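Local coordinates for aromatic-L-amino-acid decarboxylase (Catharanthus roseus, PDB 6EEW), which catalyses the pyridoxal 5'-phosphate-dependent decarboxylation of L-tryptophan to tryptamine and of L-5-hydroxytryptophan to serotonin, at residues M403-F414 with V482-T493. Sequence-based numbering, arbitrary orientation. Where two conformers were deposited one is given.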
loop_
_atom_site.group_PDB
_atom_site.type_symbol
_atom_site.label_atom_id
_atom_site.label_comp_id
_atom_site.label_asym_id
_atom_site.label_seq_id
_atom_site.Cartn_x
_atom_site.Cartn_y
_atom_site.Cartn_z
ATOM N N MET A 403 -28.389 -10.689 18.795
ATOM C CA MET A 403 -28.613 -11.819 19.688
ATOM C C MET A 403 -27.717 -11.735 20.923
ATOM O O MET A 403 -28.176 -11.946 22.056
ATOM C CB MET A 403 -28.375 -13.110 18.903
ATOM C CG MET A 403 -28.674 -14.409 19.605
ATOM S SD MET A 403 -28.414 -15.785 18.456
ATOM C CE MET A 403 -26.647 -15.675 18.164
ATOM N N PHE A 404 -26.420 -11.446 20.723
ATOM C CA PHE A 404 -25.518 -11.341 21.872
ATOM C C PHE A 404 -25.918 -10.199 22.800
ATOM O O PHE A 404 -25.852 -10.331 24.031
ATOM C CB PHE A 404 -24.067 -11.151 21.427
ATOM C CG PHE A 404 -23.123 -10.986 22.583
ATOM C CD1 PHE A 404 -22.555 -12.096 23.187
ATOM C CD2 PHE A 404 -22.848 -9.724 23.104
ATOM C CE1 PHE A 404 -21.714 -11.956 24.270
ATOM C CE2 PHE A 404 -22.007 -9.575 24.189
ATOM C CZ PHE A 404 -21.432 -10.692 24.771
ATOM N N GLU A 405 -26.319 -9.063 22.227
ATOM C CA GLU A 405 -26.786 -7.949 23.046
ATOM C C GLU A 405 -27.991 -8.360 23.878
ATOM O O GLU A 405 -28.073 -8.051 25.073
ATOM C CB GLU A 405 -27.157 -6.764 22.157
ATOM C CG GLU A 405 -27.829 -5.636 22.917
ATOM C CD GLU A 405 -28.450 -4.608 21.997
ATOM O OE1 GLU A 405 -28.523 -4.865 20.774
ATOM O OE2 GLU A 405 -28.866 -3.543 22.498
ATOM N N GLU A 406 -28.930 -9.079 23.259
ATOM C CA GLU A 406 -30.120 -9.528 23.975
ATOM C C GLU A 406 -29.741 -10.431 25.139
ATOM O O GLU A 406 -30.259 -10.276 26.250
ATOM C CB GLU A 406 -31.044 -10.250 23.002
ATOM C CG GLU A 406 -31.492 -9.371 21.851
ATOM C CD GLU A 406 -32.266 -10.139 20.799
ATOM O OE1 GLU A 406 -32.698 -11.275 21.083
ATOM O OE2 GLU A 406 -32.441 -9.605 19.682
ATOM N N TRP A 407 -28.802 -11.352 24.912
ATOM C CA TRP A 407 -28.292 -12.173 26.010
ATOM C C TRP A 407 -27.747 -11.300 27.138
ATOM O O TRP A 407 -28.078 -11.502 28.313
ATOM C CB TRP A 407 -27.196 -13.117 25.505
ATOM C CG TRP A 407 -27.667 -14.137 24.532
ATOM C CD1 TRP A 407 -28.934 -14.609 24.387
ATOM C CD2 TRP A 407 -26.873 -14.802 23.548
ATOM N NE1 TRP A 407 -28.980 -15.538 23.376
ATOM C CE2 TRP A 407 -27.728 -15.669 22.841
ATOM C CE3 TRP A 407 -25.520 -14.747 23.191
ATOM C CZ2 TRP A 407 -27.277 -16.481 21.803
ATOM C CZ3 TRP A 407 -25.072 -15.551 22.160
ATOM C CH2 TRP A 407 -25.948 -16.407 21.474
ATOM N N VAL A 408 -26.913 -10.314 26.798
ATOM C CA VAL A 408 -26.310 -9.473 27.832
ATOM C C VAL A 408 -27.376 -8.738 28.634
ATOM O O VAL A 408 -27.298 -8.657 29.868
ATOM C CB VAL A 408 -25.303 -8.487 27.211
ATOM C CG1 VAL A 408 -24.878 -7.458 28.247
ATOM C CG2 VAL A 408 -24.088 -9.233 26.676
ATOM N N ARG A 409 -28.396 -8.195 27.955
ATOM C CA ARG A 409 -29.448 -7.475 28.673
ATOM C C ARG A 409 -30.216 -8.385 29.618
ATOM O O ARG A 409 -30.792 -7.905 30.601
ATOM C CB ARG A 409 -30.414 -6.794 27.706
ATOM C CG ARG A 409 -29.789 -5.669 26.897
ATOM C CD ARG A 409 -30.841 -4.954 26.059
ATOM N NE ARG A 409 -30.265 -3.939 25.185
ATOM C CZ ARG A 409 -29.950 -2.709 25.579
ATOM N NH1 ARG A 409 -30.162 -2.343 26.838
ATOM N NH2 ARG A 409 -29.426 -1.845 24.716
ATOM N N SER A 410 -30.258 -9.692 29.340
ATOM C CA SER A 410 -30.953 -10.606 30.241
ATOM C C SER A 410 -30.215 -10.795 31.556
ATOM O O SER A 410 -30.785 -11.372 32.488
ATOM C CB SER A 410 -31.157 -11.971 29.581
ATOM O OG SER A 410 -31.904 -11.849 28.387
ATOM N N ASP A 411 -28.978 -10.314 31.663
ATOM C CA ASP A 411 -28.183 -10.461 32.876
ATOM C C ASP A 411 -28.051 -9.095 33.533
ATOM O O ASP A 411 -27.401 -8.192 32.989
ATOM C CB ASP A 411 -26.811 -11.060 32.584
ATOM C CG ASP A 411 -26.072 -11.452 33.853
ATOM O OD1 ASP A 411 -26.199 -10.722 34.858
ATOM O OD2 ASP A 411 -25.369 -12.489 33.846
ATOM N N SER A 412 -28.674 -8.951 34.704
ATOM C CA SER A 412 -28.743 -7.677 35.405
ATOM C C SER A 412 -27.402 -7.256 35.984
ATOM O O SER A 412 -27.292 -6.128 36.480
ATOM C CB SER A 412 -29.803 -7.750 36.505
ATOM O OG SER A 412 -29.561 -8.850 37.357
ATOM N N ARG A 413 -26.403 -8.143 35.982
ATOM C CA ARG A 413 -25.072 -7.759 36.430
ATOM C C ARG A 413 -24.351 -6.931 35.376
ATOM O O ARG A 413 -23.498 -6.105 35.715
ATOM C CB ARG A 413 -24.245 -9.001 36.757
ATOM C CG ARG A 413 -24.841 -9.876 37.844
ATOM C CD ARG A 413 -24.076 -11.187 37.975
ATOM N NE ARG A 413 -23.990 -11.917 36.710
ATOM C CZ ARG A 413 -23.446 -13.125 36.582
ATOM N NH1 ARG A 413 -22.945 -13.747 37.642
ATOM N NH2 ARG A 413 -23.408 -13.716 35.395
ATOM N N PHE A 414 -24.713 -7.109 34.114
ATOM C CA PHE A 414 -24.097 -6.433 32.986
ATOM C C PHE A 414 -24.993 -5.305 32.491
ATOM O O PHE A 414 -26.182 -5.233 32.810
ATOM C CB PHE A 414 -23.836 -7.428 31.855
ATOM C CG PHE A 414 -22.836 -8.495 32.202
ATOM C CD1 PHE A 414 -23.229 -9.643 32.868
ATOM C CD2 PHE A 414 -21.513 -8.376 31.811
ATOM C CE1 PHE A 414 -22.315 -10.632 33.172
ATOM C CE2 PHE A 414 -20.595 -9.366 32.107
ATOM C CZ PHE A 414 -20.994 -10.493 32.788
ATOM N N VAL A 482 -20.701 -17.719 19.212
ATOM C CA VAL A 482 -21.143 -16.618 20.058
ATOM C C VAL A 482 -21.800 -17.159 21.315
ATOM O O VAL A 482 -21.576 -16.643 22.421
ATOM C CB VAL A 482 -22.085 -15.679 19.281
ATOM C CG1 VAL A 482 -22.539 -14.517 20.164
ATOM C CG2 VAL A 482 -21.393 -15.164 18.053
ATOM N N ARG A 483 -22.620 -18.208 21.166
ATOM C CA ARG A 483 -23.235 -18.830 22.335
ATOM C C ARG A 483 -22.180 -19.271 23.342
ATOM O O ARG A 483 -22.313 -19.029 24.548
ATOM C CB ARG A 483 -24.102 -20.017 21.913
ATOM C CG ARG A 483 -25.322 -19.632 21.102
ATOM C CD ARG A 483 -26.056 -20.847 20.578
ATOM N NE ARG A 483 -27.228 -20.463 19.796
ATOM C CZ ARG A 483 -28.334 -19.948 20.323
ATOM N NH1 ARG A 483 -28.415 -19.745 21.632
ATOM N NH2 ARG A 483 -29.360 -19.637 19.543
ATOM N N ARG A 484 -21.115 -19.920 22.863
ATOM C CA ARG A 484 -20.092 -20.415 23.777
ATOM C C ARG A 484 -19.275 -19.282 24.385
ATOM O O ARG A 484 -18.871 -19.371 25.549
ATOM C CB ARG A 484 -19.171 -21.407 23.074
ATOM C CG ARG A 484 -19.867 -22.652 22.548
ATOM C CD ARG A 484 -18.829 -23.715 22.219
ATOM N NE ARG A 484 -17.809 -23.229 21.294
ATOM C CZ ARG A 484 -16.764 -23.945 20.892
ATOM N NH1 ARG A 484 -16.601 -25.185 21.332
ATOM N NH2 ARG A 484 -15.879 -23.420 20.051
ATOM N N VAL A 485 -19.031 -18.209 23.632
ATOM C CA VAL A 485 -18.356 -17.056 24.222
ATOM C C VAL A 485 -19.187 -16.488 25.360
ATOM O O VAL A 485 -18.667 -16.159 26.431
ATOM C CB VAL A 485 -18.075 -15.980 23.162
ATOM C CG1 VAL A 485 -17.657 -14.693 23.854
ATOM C CG2 VAL A 485 -16.977 -16.432 22.222
ATOM N N TRP A 486 -20.490 -16.339 25.138
ATOM C CA TRP A 486 -21.349 -15.817 26.197
ATOM C C TRP A 486 -21.368 -16.752 27.404
ATOM O O TRP A 486 -21.304 -16.298 28.557
ATOM C CB TRP A 486 -22.755 -15.580 25.654
ATOM C CG TRP A 486 -23.718 -15.160 26.692
ATOM C CD1 TRP A 486 -24.907 -15.754 27.004
ATOM C CD2 TRP A 486 -23.558 -14.073 27.608
ATOM N NE1 TRP A 486 -25.516 -15.079 28.032
ATOM C CE2 TRP A 486 -24.707 -14.046 28.426
ATOM C CE3 TRP A 486 -22.563 -13.109 27.804
ATOM C CZ2 TRP A 486 -24.889 -13.095 29.426
ATOM C CZ3 TRP A 486 -22.745 -12.164 28.796
ATOM C CH2 TRP A 486 -23.898 -12.168 29.600
ATOM N N ASP A 487 -21.439 -18.061 27.162
ATOM C CA ASP A 487 -21.358 -19.012 28.269
ATOM C C ASP A 487 -20.061 -18.829 29.049
ATOM O O ASP A 487 -20.061 -18.798 30.286
ATOM C CB ASP A 487 -21.462 -20.444 27.739
ATOM C CG ASP A 487 -22.852 -20.784 27.247
ATOM O OD1 ASP A 487 -23.824 -20.195 27.757
ATOM O OD2 ASP A 487 -22.970 -21.628 26.329
ATOM N N LEU A 488 -18.939 -18.692 28.336
ATOM C CA LEU A 488 -17.648 -18.521 28.994
ATOM C C LEU A 488 -17.612 -17.233 29.800
ATOM O O LEU A 488 -17.081 -17.200 30.917
ATOM C CB LEU A 488 -16.530 -18.517 27.952
ATOM C CG LEU A 488 -15.101 -18.311 28.470
ATOM C CD1 LEU A 488 -14.663 -19.466 29.350
ATOM C CD2 LEU A 488 -14.098 -18.041 27.345
ATOM N N ILE A 489 -18.132 -16.148 29.226
ATOM C CA ILE A 489 -18.171 -14.871 29.929
ATOM C C ILE A 489 -18.924 -15.023 31.242
ATOM O O ILE A 489 -18.467 -14.564 32.299
ATOM C CB ILE A 489 -18.795 -13.786 29.033
ATOM C CG1 ILE A 489 -17.928 -13.578 27.781
ATOM C CG2 ILE A 489 -18.996 -12.501 29.818
ATOM C CD1 ILE A 489 -18.472 -12.574 26.789
ATOM N N GLN A 490 -20.076 -15.699 31.199
ATOM C CA GLN A 490 -20.852 -15.887 32.419
ATOM C C GLN A 490 -20.099 -16.747 33.427
ATOM O O GLN A 490 -20.122 -16.464 34.632
ATOM C CB GLN A 490 -22.216 -16.498 32.095
ATOM C CG GLN A 490 -23.248 -15.487 31.618
ATOM C CD GLN A 490 -24.633 -16.086 31.468
ATOM O OE1 GLN A 490 -24.812 -17.132 30.838
ATOM N NE2 GLN A 490 -25.622 -15.437 32.074
ATOM N N LYS A 491 -19.433 -17.809 32.963
ATOM C CA LYS A 491 -18.674 -18.648 33.890
ATOM C C LYS A 491 -17.568 -17.850 34.568
ATOM O O LYS A 491 -17.373 -17.943 35.786
ATOM C CB LYS A 491 -18.076 -19.863 33.178
ATOM C CG LYS A 491 -17.252 -20.743 34.130
ATOM C CD LYS A 491 -16.637 -21.959 33.451
ATOM C CE LYS A 491 -15.523 -21.574 32.489
ATOM N NZ LYS A 491 -14.796 -22.772 31.966
ATOM N N LEU A 492 -16.818 -17.073 33.787
ATOM C CA LEU A 492 -15.725 -16.303 34.365
ATOM C C LEU A 492 -16.240 -15.208 35.285
ATOM O O LEU A 492 -15.569 -14.848 36.258
ATOM C CB LEU A 492 -14.852 -15.718 33.258
ATOM C CG LEU A 492 -14.147 -16.769 32.398
ATOM C CD1 LEU A 492 -13.254 -16.126 31.341
ATOM C CD2 LEU A 492 -13.359 -17.719 33.280
ATOM N N THR A 493 -17.433 -14.679 35.012
ATOM C CA THR A 493 -18.018 -13.707 35.925
ATOM C C THR A 493 -18.418 -14.371 37.235
ATOM O O THR A 493 -18.168 -13.825 38.312
ATOM C CB THR A 493 -19.224 -13.032 35.275
ATOM O OG1 THR A 493 -18.808 -12.346 34.087
ATOM C CG2 THR A 493 -19.863 -12.037 36.236
#
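Trp486 packs against Trp407, Phe404 and Phe414, joining helix 482-493 to helix 403-409 and the turn that follows, the two helix axes 10.7 Å apart and inclined at 24°. Its CG lies anti to the backbone N (chi1 175°), which carries the indole between these rings and Val408. Trp407 CB sits over one indole face, 3.8 Å from the centroid of the five-membered ring, a CH-pi contact; the two indoles are nearly parallel but slid apart, with little overlap. On the opposite face lies CG of Gln490, one turn on. The far edge of the Trp486 six-membered ring points at the face of Phe414, an edge-to-face pair with planes at 67°. Phe404 closes the inner side: Phe404 CE1 meets Trp486 CE3 at 3.8 Å, and its ring edge meets Ile489 CD1. Trp407 CZ3 presses on Val482 CG1 at 3.4 Å. Beyond Phe404, Phe427 and Val425 of the antiparallel sheet continue this core. With an alanine at Trp486, the space between Trp407, Phe404 and Phe414 would probably open up and the Phe414 face would lose its aromatic partner.

The solvent side is looser. Exposed Arg483 lies along the Trp407 ring in a doubtful pose; in the conformer given, its charged end pairs with Glu479 of the same helix. The sole hydrogen bond between the segments, Gln490 NE2 to Asp411 OD2, is weak at 3.4 Å.

At the turn, Asp411 OD1 accepts from Arg413 N, an Asx turn, and the guanidinium grips the carboxylate side-on, Arg413 NH2 to Asp411 OD2 at 2.8 Å and Arg413 NE to Asp411 OD1. One guanidinium face meets buried Thr493, CG2 3.8 Å from Arg413 CZ, while Arg413 NH1 pairs with Asp494. Aromatic and aliphatic packing thus joins these two helices, whereas the Asp411–Arg413 salt bridge lies within one segment and probably steadies the turn.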